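Local coordinates for protein tRNA (cytosine(38)-C(5))-methyltransferase (Schizosaccharomyces pombe, PDB 6FDF) that transfers a methyl group from S-adenosyl-L-methionine to carbon 5 of cytosine 38 in the anticodon loop of tRNA(Asp) and, less efficiently, tRNA(Glu), at residues R10-H24 and I32-A46. Residues are numbered along the deposited sequence; the frame is centred on the assembly and turned at random.
Sequences RLRVLELYSGIGGMH and IPADIVCAIDINPQA. With SAH (S-adenosyl-L-homocysteine), chain E.
I36 lays CG1 over one face of the H24 ring, a CH-pi contact 3.8 Å from CG1 to the ring centroid, while V37 sets CG2 over the centre of the R12 guanidinium, whose NE and NH2 are held by the backbone O of D75 and F74. P33 covers one face of the R10 guanidinium, whose edge receives D35: R10 NE reaches D35 OD1 at 2.9 Å on its syn side in a nearly straight salt bridge (170°). These groups belong to, or lie just before, the strands and helix of the first beta-alpha-beta unit of the Rossmann-like class I methyltransferase fold, in which strands 11-16 and 34-41 run parallel and helix 22-29 makes the crossover. Their backbones alternate bonds, L11 N to P33 O and D35 N to L11 O, then V13 N to D35 O. Beta-branched V13 and I36 suit the buried face under the helix, V13 CB meeting I36 CD1 at 3.5 Å. Among them stands E15, its chain fully extended so that OE1 accepts from H24 N at the start of the helix; Y50 of helix 44-54 bonds both OE2 and H24 ND1. The opposite face packs L14, C38 and I40 on helix 68-74, chiefly on F74.

At the C-terminal ends of the strands lies S-adenosyl-L-homocysteine. Glycine is needed at G19, where a side chain would strike the ligand carboxylate; I20 N donates to its OXT. With CG anti to the backbone N (chi1 -159°), the D41 carboxylate reaches the ribose, one oxygen to each hydroxyl. An alanine here is likely to leave these hydroxyls and G19 N without their acceptor, the backbone at G19 freer to shift. D41 OD1 takes SAH O2' at 2.6 Å and also accepts N43 N through its anti lone pair, closing an Asx turn; D41 OD2 takes SAH O3'. G19 N donates to D41 OD2 at 2.8 Å.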
ATOM      1  N   ARG A  10      15.585   1.990  21.378  1.00 53.95           N
ATOM      2  CA  ARG A  10      14.687   2.234  20.257  1.00 49.19           C
ATOM      3  C   ARG A  10      14.702   1.044  19.305  1.00 44.46           C
ATOM      4  O   ARG A  10      15.656   0.266  19.282  1.00 48.87           O
ATOM      5  CB  ARG A  10      15.073   3.516  19.524  1.00 44.36           C
ATOM      6  CG  ARG A  10      14.887   4.773  20.368  1.00 51.95           C
ATOM      7  CD  ARG A  10      15.365   6.016  19.642  1.00 53.59           C
ATOM      8  NE  ARG A  10      14.549   6.320  18.469  1.00 53.70           N
ATOM      9  CZ  ARG A  10      13.396   6.977  18.512  1.00 61.57           C
ATOM     10  NH1 ARG A  10      12.910   7.393  19.675  1.00 66.76           N
ATOM     11  NH2 ARG A  10      12.723   7.215  17.395  1.00 61.86           N
ATOM     12  N   LEU A  11      13.644   0.918  18.511  1.00 46.43           N
ATOM     13  CA  LEU A  11      13.453  -0.240  17.646  1.00 39.79           C
ATOM     14  C   LEU A  11      14.127   0.000  16.301  1.00 38.47           C
ATOM     15  O   LEU A  11      13.791   0.960  15.595  1.00 39.02           O
ATOM     16  CB  LEU A  11      11.961  -0.518  17.458  1.00 38.85           C
ATOM     17  CG  LEU A  11      11.570  -1.708  16.578  1.00 35.85           C
ATOM     18  CD1 LEU A  11      11.962  -3.013  17.246  1.00 37.46           C
ATOM     19  CD2 LEU A  11      10.080  -1.685  16.278  1.00 37.64           C
ATOM     20  N   ARG A  12      15.061  -0.878  15.937  1.00 38.12           N
ATOM     21  CA  ARG A  12      15.699  -0.810  14.626  1.00 33.29           C
ATOM     22  C   ARG A  12      14.821  -1.540  13.615  1.00 31.06           C
ATOM     23  O   ARG A  12      14.498  -2.718  13.806  1.00 31.48           O
ATOM     24  CB  ARG A  12      17.101  -1.416  14.676  1.00 33.33           C
ATOM     25  CG  ARG A  12      18.068  -0.661  15.594  1.00 35.81           C
ATOM     26  CD  ARG A  12      19.392  -1.419  15.759  1.00 37.66           C
ATOM     27  NE  ARG A  12      20.116  -1.620  14.501  1.00 38.14           N
ATOM     28  CZ  ARG A  12      20.921  -0.717  13.941  1.00 42.41           C
ATOM     29  NH1 ARG A  12      21.099   0.475  14.505  1.00 36.94           N
ATOM     30  NH2 ARG A  12      21.547  -1.000  12.805  1.00 42.24           N
ATOM     31  N   VAL A  13      14.446  -0.846  12.540  1.00 31.22           N
ATOM     32  CA  VAL A  13      13.506  -1.354  11.544  1.00 31.43           C
ATOM     33  C   VAL A  13      14.185  -1.423  10.184  1.00 28.69           C
ATOM     34  O   VAL A  13      14.873  -0.481   9.773  1.00 31.55           O
ATOM     35  CB  VAL A  13      12.245  -0.473  11.463  1.00 29.67           C
ATOM     36  CG1 VAL A  13      11.242  -1.075  10.476  1.00 30.95           C
ATOM     37  CG2 VAL A  13      11.624  -0.303  12.835  1.00 29.15           C
ATOM     38  N   LEU A  14      13.975  -2.532   9.478  1.00 28.11           N
ATOM     39  CA  LEU A  14      14.406  -2.683   8.091  1.00 30.07           C
ATOM     40  C   LEU A  14      13.165  -2.642   7.207  1.00 28.63           C
ATOM     41  O   LEU A  14      12.252  -3.453   7.383  1.00 29.16           O
ATOM     42  CB  LEU A  14      15.169  -3.992   7.898  1.00 30.11           C
ATOM     43  CG  LEU A  14      15.626  -4.334   6.481  1.00 31.65           C
ATOM     44  CD1 LEU A  14      16.647  -3.310   5.986  1.00 32.05           C
ATOM     45  CD2 LEU A  14      16.192  -5.744   6.443  1.00 33.76           C
ATOM     46  N   GLU A  15      13.138  -1.713   6.260  1.00 28.52           N
ATOM     47  CA  GLU A  15      11.942  -1.439   5.459  1.00 26.72           C
ATOM     48  C   GLU A  15      12.215  -1.902   4.026  1.00 28.66           C
ATOM     49  O   GLU A  15      12.760  -1.158   3.212  1.00 30.57           O
ATOM     50  CB  GLU A  15      11.601   0.052   5.548  1.00 29.87           C
ATOM     51  CG  GLU A  15      10.300   0.485   4.905  1.00 29.89           C
ATOM     52  CD  GLU A  15      10.053   1.974   5.083  1.00 31.46           C
ATOM     53  OE1 GLU A  15       9.013   2.466   4.590  1.00 30.67           O
ATOM     54  OE2 GLU A  15      10.898   2.653   5.715  1.00 35.60           O
ATOM     55  N   LEU A  16      11.844  -3.148   3.732  1.00 29.05           N
ATOM     56  CA  LEU A  16      12.111  -3.756   2.432  1.00 28.56           C
ATOM     57  C   LEU A  16      10.980  -3.457   1.457  1.00 27.18           C
ATOM     58  O   LEU A  16       9.805  -3.461   1.841  1.00 27.60           O
ATOM     59  CB  LEU A  16      12.274  -5.268   2.583  1.00 28.14           C
ATOM     60  CG  LEU A  16      13.406  -5.722   3.507  1.00 30.57           C
ATOM     61  CD1 LEU A  16      13.292  -7.202   3.821  1.00 29.61           C
ATOM     62  CD2 LEU A  16      14.747  -5.402   2.867  1.00 34.37           C
ATOM     63  N   TYR A  17      11.335  -3.248   0.184  1.00 27.18           N
ATOM     64  CA  TYR A  17      10.377  -2.816  -0.840  1.00 25.94           C
ATOM     65  C   TYR A  17       9.701  -1.516  -0.394  1.00 28.59           C
ATOM     66  O   TYR A  17       8.474  -1.414  -0.314  1.00 28.44           O
ATOM     67  CB  TYR A  17       9.315  -3.893  -1.135  1.00 27.15           C
ATOM     68  CG  TYR A  17       9.786  -5.322  -1.373  1.00 28.40           C
ATOM     69  CD1 TYR A  17       9.935  -6.215  -0.313  1.00 28.79           C
ATOM     70  CD2 TYR A  17      10.019  -5.794  -2.662  1.00 30.02           C
ATOM     71  CE1 TYR A  17      10.329  -7.528  -0.528  1.00 27.22           C
ATOM     72  CE2 TYR A  17      10.425  -7.108  -2.886  1.00 27.13           C
ATOM     73  CZ  TYR A  17      10.569  -7.969  -1.813  1.00 29.32           C
ATOM     74  OH  TYR A  17      10.934  -9.275  -2.019  1.00 29.61           O
ATOM     75  N   SER A  18      10.538  -0.519  -0.094  1.00 27.79           N
ATOM     76  CA  SER A  18      10.088   0.634   0.682  1.00 27.92           C
ATOM     77  C   SER A  18       9.198   1.590  -0.108  1.00 30.20           C
ATOM     78  O   SER A  18       8.383   2.297   0.495  1.00 31.50           O
ATOM     79  CB  SER A  18      11.291   1.400   1.221  1.00 27.84           C
ATOM     80  OG  SER A  18      12.322   1.480   0.252  1.00 30.57           O
ATOM     81  N   GLY A  19       9.338   1.642  -1.429  1.00 29.99           N
ATOM     82  CA  GLY A  19       8.491   2.545  -2.203  1.00 30.05           C
ATOM     83  C   GLY A  19       8.664   3.981  -1.739  1.00 27.55           C
ATOM     84  O   GLY A  19       9.785   4.454  -1.523  1.00 30.67           O
ATOM     85  N   ILE A  20       7.549   4.689  -1.546  1.00 30.98           N
ATOM     86  CA  ILE A  20       7.640   6.067  -1.072  1.00 29.97           C
ATOM     87  C   ILE A  20       7.520   6.116   0.448  1.00 35.07           C
ATOM     88  O   ILE A  20       7.360   7.192   1.032  1.00 37.83           O
ATOM     89  CB  ILE A  20       6.583   6.968  -1.736  1.00 34.15           C
ATOM     90  CG1 ILE A  20       5.170   6.481  -1.398  1.00 30.89           C
ATOM     91  CG2 ILE A  20       6.799   7.035  -3.241  1.00 35.19           C
ATOM     92  CD1 ILE A  20       4.072   7.376  -1.947  1.00 36.77           C
ATOM     93  N   GLY A  21       7.645   4.967   1.105  1.00 31.38           N
ATOM     94  CA  GLY A  21       7.731   4.960   2.553  1.00 28.34           C
ATOM     95  C   GLY A  21       6.421   4.874   3.301  1.00 30.16           C
ATOM     96  O   GLY A  21       6.330   5.390   4.425  1.00 31.66           O
ATOM     97  N   GLY A  22       5.402   4.240   2.715  1.00 30.33           N
ATOM     98  CA  GLY A  22       4.162   4.027   3.445  1.00 28.22           C
ATOM     99  C   GLY A  22       4.381   3.407   4.812  1.00 29.49           C
ATOM    100  O   GLY A  22       3.760   3.821   5.792  1.00 29.45           O
ATOM    101  N   MET A  23       5.272   2.405   4.899  1.00 32.02           N
ATOM    102  CA  MET A  23       5.526   1.749   6.184  1.00 29.23           C
ATOM    103  C   MET A  23       6.108   2.721   7.200  1.00 32.52           C
ATOM    104  O   MET A  23       5.745   2.689   8.383  1.00 29.92           O
ATOM    105  CB  MET A  23       6.472   0.556   6.009  1.00 29.63           C
ATOM    106  CG  MET A  23       5.944  -0.613   5.193  1.00 34.39           C
ATOM    107  SD  MET A  23       4.614  -1.487   6.056  1.00 34.45           S
ATOM    108  CE  MET A  23       4.341  -2.845   4.923  1.00 35.28           C
ATOM    109  N   HIS A  24       7.017   3.594   6.759  1.00 28.95           N
ATOM    110  CA  HIS A  24       7.578   4.597   7.654  1.00 31.85           C
ATOM    111  C   HIS A  24       6.492   5.551   8.140  1.00 32.41           C
ATOM    112  O   HIS A  24       6.440   5.897   9.326  1.00 31.43           O
ATOM    113  CB  HIS A  24       8.702   5.343   6.929  1.00 30.64           C
ATOM    114  CG  HIS A  24       9.572   6.180   7.819  1.00 35.24           C
ATOM    115  ND1 HIS A  24      10.874   6.495   7.490  1.00 34.55           N
ATOM    116  CD2 HIS A  24       9.333   6.775   9.013  1.00 34.07           C
ATOM    117  CE1 HIS A  24      11.402   7.241   8.445  1.00 34.86           C
ATOM    118  NE2 HIS A  24      10.488   7.428   9.379  1.00 35.78           N
ATOM    119  N   ILE A  32       5.611   4.666  17.144  1.00 44.61           N
ATOM    120  CA  ILE A  32       6.675   3.705  17.409  1.00 46.06           C
ATOM    121  C   ILE A  32       7.987   4.477  17.457  1.00 50.29           C
ATOM    122  O   ILE A  32       8.330   5.170  16.487  1.00 51.44           O
ATOM    123  CB  ILE A  32       6.718   2.598  16.341  1.00 43.90           C
ATOM    124  CG1 ILE A  32       5.351   1.924  16.215  1.00 42.94           C
ATOM    125  CG2 ILE A  32       7.793   1.577  16.666  1.00 42.79           C
ATOM    126  CD1 ILE A  32       4.761   1.465  17.541  1.00 41.70           C
ATOM    127  N   PRO A  33       8.740   4.405  18.551  1.00 50.19           N
ATOM    128  CA  PRO A  33      10.093   4.974  18.546  1.00 55.33           C
ATOM    129  C   PRO A  33      11.009   4.144  17.667  1.00 48.30           C
ATOM    130  O   PRO A  33      11.750   3.289  18.158  1.00 56.43           O
ATOM    131  CB  PRO A  33      10.506   4.916  20.020  1.00 57.01           C
ATOM    132  CG  PRO A  33       9.712   3.779  20.581  1.00 58.07           C
ATOM    133  CD  PRO A  33       8.397   3.790  19.847  1.00 55.76           C
ATOM    134  N   ALA A  34      10.966   4.393  16.362  1.00 45.38           N
ATOM    135  CA  ALA A  34      11.557   3.501  15.377  1.00 51.42           C
ATOM    136  C   ALA A  34      12.659   4.232  14.629  1.00 51.33           C
ATOM    137  O   ALA A  34      12.482   5.380  14.212  1.00 55.11           O
ATOM    138  CB  ALA A  34      10.504   2.984  14.393  1.00 50.70           C
ATOM    139  N   ASP A  35      13.789   3.565  14.469  1.00 43.81           N
ATOM    140  CA  ASP A  35      14.871   4.035  13.618  1.00 44.95           C
ATOM    141  C   ASP A  35      14.892   3.137  12.388  1.00 40.80           C
ATOM    142  O   ASP A  35      15.300   1.975  12.475  1.00 45.74           O
ATOM    143  CB  ASP A  35      16.205   4.003  14.358  1.00 49.05           C
ATOM    144  CG  ASP A  35      16.160   4.757  15.677  1.00 61.94           C
ATOM    145  OD1 ASP A  35      15.386   5.734  15.784  1.00 64.05           O
ATOM    146  OD2 ASP A  35      16.897   4.370  16.609  1.00 66.59           O
ATOM    147  N   ILE A  36      14.420   3.662  11.256  1.00 43.62           N
ATOM    148  CA  ILE A  36      14.561   2.948   9.991  1.00 38.25           C
ATOM    149  C   ILE A  36      16.046   2.905   9.667  1.00 37.94           C
ATOM    150  O   ILE A  36      16.635   3.911   9.252  1.00 44.13           O
ATOM    151  CB  ILE A  36      13.764   3.608   8.848  1.00 39.43           C
ATOM    152  CG1 ILE A  36      12.280   3.714   9.200  1.00 46.05           C
ATOM    153  CG2 ILE A  36      13.936   2.821   7.551  1.00 35.21           C
ATOM    154  CD1 ILE A  36      11.649   2.413   9.514  1.00 50.23           C
ATOM    155  N   VAL A  37      16.667   1.750   9.895  1.00 34.10           N
ATOM    156  CA  VAL A  37      18.094   1.610   9.630  1.00 38.12           C
ATOM    157  C   VAL A  37      18.366   1.725   8.137  1.00 37.95           C
ATOM    158  O   VAL A  37      19.345   2.356   7.709  1.00 37.74           O
ATOM    159  CB  VAL A  37      18.600   0.277  10.207  1.00 36.81           C
ATOM    160  CG1 VAL A  37      20.027   0.000   9.762  1.00 37.07           C
ATOM    161  CG2 VAL A  37      18.499   0.290  11.722  1.00 35.19           C
ATOM    162  N   CYS A  38      17.505   1.123   7.323  1.00 35.31           N
ATOM    163  CA  CYS A  38      17.657   1.154   5.879  1.00 36.70           C
ATOM    164  C   CYS A  38      16.290   0.922   5.261  1.00 32.25           C
ATOM    165  O   CYS A  38      15.485   0.150   5.789  1.00 32.54           O
ATOM    166  CB  CYS A  38      18.643   0.090   5.379  1.00 38.19           C
ATOM    167  SG  CYS A  38      19.198   0.332   3.662  1.00 43.05           S
ATOM    168  N   ALA A  39      16.044   1.596   4.147  1.00 31.87           N
ATOM    169  CA  ALA A  39      14.889   1.350   3.294  1.00 30.25           C
ATOM    170  C   ALA A  39      15.433   0.912   1.944  1.00 32.83           C
ATOM    171  O   ALA A  39      16.323   1.567   1.398  1.00 36.63           O
ATOM    172  CB  ALA A  39      14.024   2.603   3.165  1.00 31.06           C
ATOM    173  N   ILE A  40      14.951  -0.214   1.429  1.00 29.20           N
ATOM    174  CA  ILE A  40      15.528  -0.803   0.222  1.00 28.67           C
ATOM    175  C   ILE A  40      14.477  -0.842  -0.873  1.00 31.83           C
ATOM    176  O   ILE A  40      13.396  -1.415  -0.686  1.00 29.08           O
ATOM    177  CB  ILE A  40      16.082  -2.208   0.489  1.00 32.09           C
ATOM    178  CG1 ILE A  40      17.185  -2.142   1.548  1.00 35.64           C
ATOM    179  CG2 ILE A  40      16.631  -2.802  -0.795  1.00 33.51           C
ATOM    180  CD1 ILE A  40      17.868  -3.465   1.800  1.00 37.87           C
ATOM    181  N   ASP A  41      14.804  -0.252  -2.022  1.00 31.71           N
ATOM    182  CA  ASP A  41      13.945  -0.315  -3.195  1.00 30.09           C
ATOM    183  C   ASP A  41      14.825  -0.170  -4.426  1.00 33.21           C
ATOM    184  O   ASP A  41      15.820   0.559  -4.415  1.00 32.95           O
ATOM    185  CB  ASP A  41      12.855   0.768  -3.159  1.00 30.56           C
ATOM    186  CG  ASP A  41      11.668   0.440  -4.054  1.00 34.70           C
ATOM    187  OD1 ASP A  41      11.857   0.334  -5.285  1.00 35.17           O
ATOM    188  OD2 ASP A  41      10.545   0.282  -3.519  1.00 32.37           O
ATOM    189  N   ILE A  42      14.438  -0.868  -5.494  1.00 33.24           N
ATOM    190  CA  ILE A  42      15.191  -0.834  -6.744  1.00 36.03           C
ATOM    191  C   ILE A  42      14.792   0.341  -7.625  1.00 40.35           C
ATOM    192  O   ILE A  42      15.519   0.670  -8.576  1.00 45.03           O
ATOM    193  CB  ILE A  42      15.002  -2.181  -7.472  1.00 41.48           C
ATOM    194  CG1 ILE A  42      16.096  -2.408  -8.512  1.00 57.42           C
ATOM    195  CG2 ILE A  42      13.608  -2.261  -8.100  1.00 37.86           C
ATOM    196  CD1 ILE A  42      16.007  -3.760  -9.184  1.00 68.91           C
ATOM    197  N   ASN A  43      13.674   1.000  -7.325  1.00 38.46           N
ATOM    198  CA  ASN A  43      13.140   2.068  -8.159  1.00 38.56           C
ATOM    199  C   ASN A  43      13.741   3.391  -7.698  1.00 41.36           C
ATOM    200  O   ASN A  43      13.390   3.872  -6.611  1.00 40.35           O
ATOM    201  CB  ASN A  43      11.614   2.097  -8.056  1.00 36.27           C
ATOM    202  CG  ASN A  43      10.964   3.158  -8.947  1.00 43.11           C
ATOM    203  OD1 ASN A  43      11.546   4.197  -9.241  1.00 52.74           O
ATOM    204  ND2 ASN A  43       9.740   2.887  -9.371  1.00 51.63           N
ATOM    205  N   PRO A  44      14.639   4.012  -8.468  1.00 49.93           N
ATOM    206  CA  PRO A  44      15.227   5.285  -8.010  1.00 45.06           C
ATOM    207  C   PRO A  44      14.216   6.416  -7.874  1.00 38.88           C
ATOM    208  O   PRO A  44      14.446   7.336  -7.080  1.00 44.10           O
ATOM    209  CB  PRO A  44      16.281   5.593  -9.082  1.00 57.25           C
ATOM    210  CG  PRO A  44      15.838   4.834 -10.287  1.00 63.70           C
ATOM    211  CD  PRO A  44      15.152   3.597  -9.785  1.00 58.67           C
ATOM    212  N   GLN A  45      13.103   6.386  -8.611  1.00 41.61           N
ATOM    213  CA  GLN A  45      12.087   7.418  -8.419  1.00 42.18           C
ATOM    214  C   GLN A  45      11.435   7.296  -7.046  1.00 40.32           C
ATOM    215  O   GLN A  45      11.184   8.306  -6.380  1.00 39.18           O
ATOM    216  CB  GLN A  45      11.042   7.353  -9.533  1.00 50.50           C
ATOM    217  CG  GLN A  45      11.599   7.713 -10.903  1.00 61.11           C
ATOM    218  CD  GLN A  45      10.524   7.834 -11.962  1.00 72.29           C
ATOM    219  OE1 GLN A  45      10.110   8.939 -12.317  1.00 76.00           O
ATOM    220  NE2 GLN A  45      10.061   6.697 -12.471  1.00 76.76           N
ATOM    221  N   ALA A  46      11.147   6.065  -6.612  1.00 35.73           N
ATOM    222  CA  ALA A  46      10.624   5.858  -5.263  1.00 35.89           C
ATOM    223  C   ALA A  46      11.624   6.343  -4.224  1.00 35.14           C
ATOM    224  O   ALA A  46      11.258   7.022  -3.255  1.00 34.39           O
ATOM    225  CB  ALA A  46      10.301   4.381  -5.044  1.00 30.83           C
TER
HETATM  226  N   SAH E 401       5.212  -0.560   0.183  0.96 61.61           N
HETATM  227  CA  SAH E 401       5.754   0.534  -0.594  0.96 62.54           C
HETATM  228  CB  SAH E 401       5.734   0.226  -2.094  0.96 60.64           C
HETATM  229  CG  SAH E 401       5.787  -1.277  -2.360  0.96 59.67           C
HETATM  230  SD  SAH E 401       5.417  -1.687  -4.039  0.96 52.52           S
HETATM  231  C   SAH E 401       5.002   1.792  -0.297  0.96 68.45           C
HETATM  232  O   SAH E 401       4.120   1.758   0.589  0.96 57.48           O
HETATM  233  OXT SAH E 401       5.307   2.817  -0.944  0.96 67.81           O
HETATM  234  C5' SAH E 401       6.750  -2.814  -4.246  0.96 42.54           C
HETATM  235  C4' SAH E 401       8.064  -2.035  -4.315  0.96 33.21           C
HETATM  236  O4' SAH E 401       9.115  -2.982  -4.303  0.96 32.56           O
HETATM  237  C3' SAH E 401       8.206  -1.187  -5.579  0.96 35.86           C
HETATM  238  O3' SAH E 401       8.568   0.148  -5.230  0.96 35.19           O
HETATM  239  C2' SAH E 401       9.378  -1.823  -6.332  0.96 33.90           C
HETATM  240  O2' SAH E 401      10.234  -0.840  -6.924  0.96 35.33           O
HETATM  241  C1' SAH E 401      10.108  -2.579  -5.229  0.96 28.13           C
HETATM  242  N9  SAH E 401      10.778  -3.819  -5.677  0.96 32.80           N
HETATM  243  C8  SAH E 401      10.268  -4.793  -6.458  0.96 33.09           C
HETATM  244  N7  SAH E 401      11.179  -5.777  -6.649  0.96 33.36           N
HETATM  245  C5  SAH E 401      12.302  -5.444  -5.983  0.96 33.08           C
HETATM  246  C6  SAH E 401      13.637  -6.039  -5.768  0.96 34.05           C
HETATM  247  N6  SAH E 401      13.964  -7.227  -6.323  0.96 35.72           N
HETATM  248  N1  SAH E 401      14.508  -5.344  -4.998  0.96 33.33           N
HETATM  249  C2  SAH E 401      14.191  -4.161  -4.441  0.96 28.37           C
HETATM  250  N3  SAH E 401      12.996  -3.563  -4.595  0.96 29.09           N
HETATM  251  C4  SAH E 401      12.030  -4.147  -5.351  0.96 32.60           C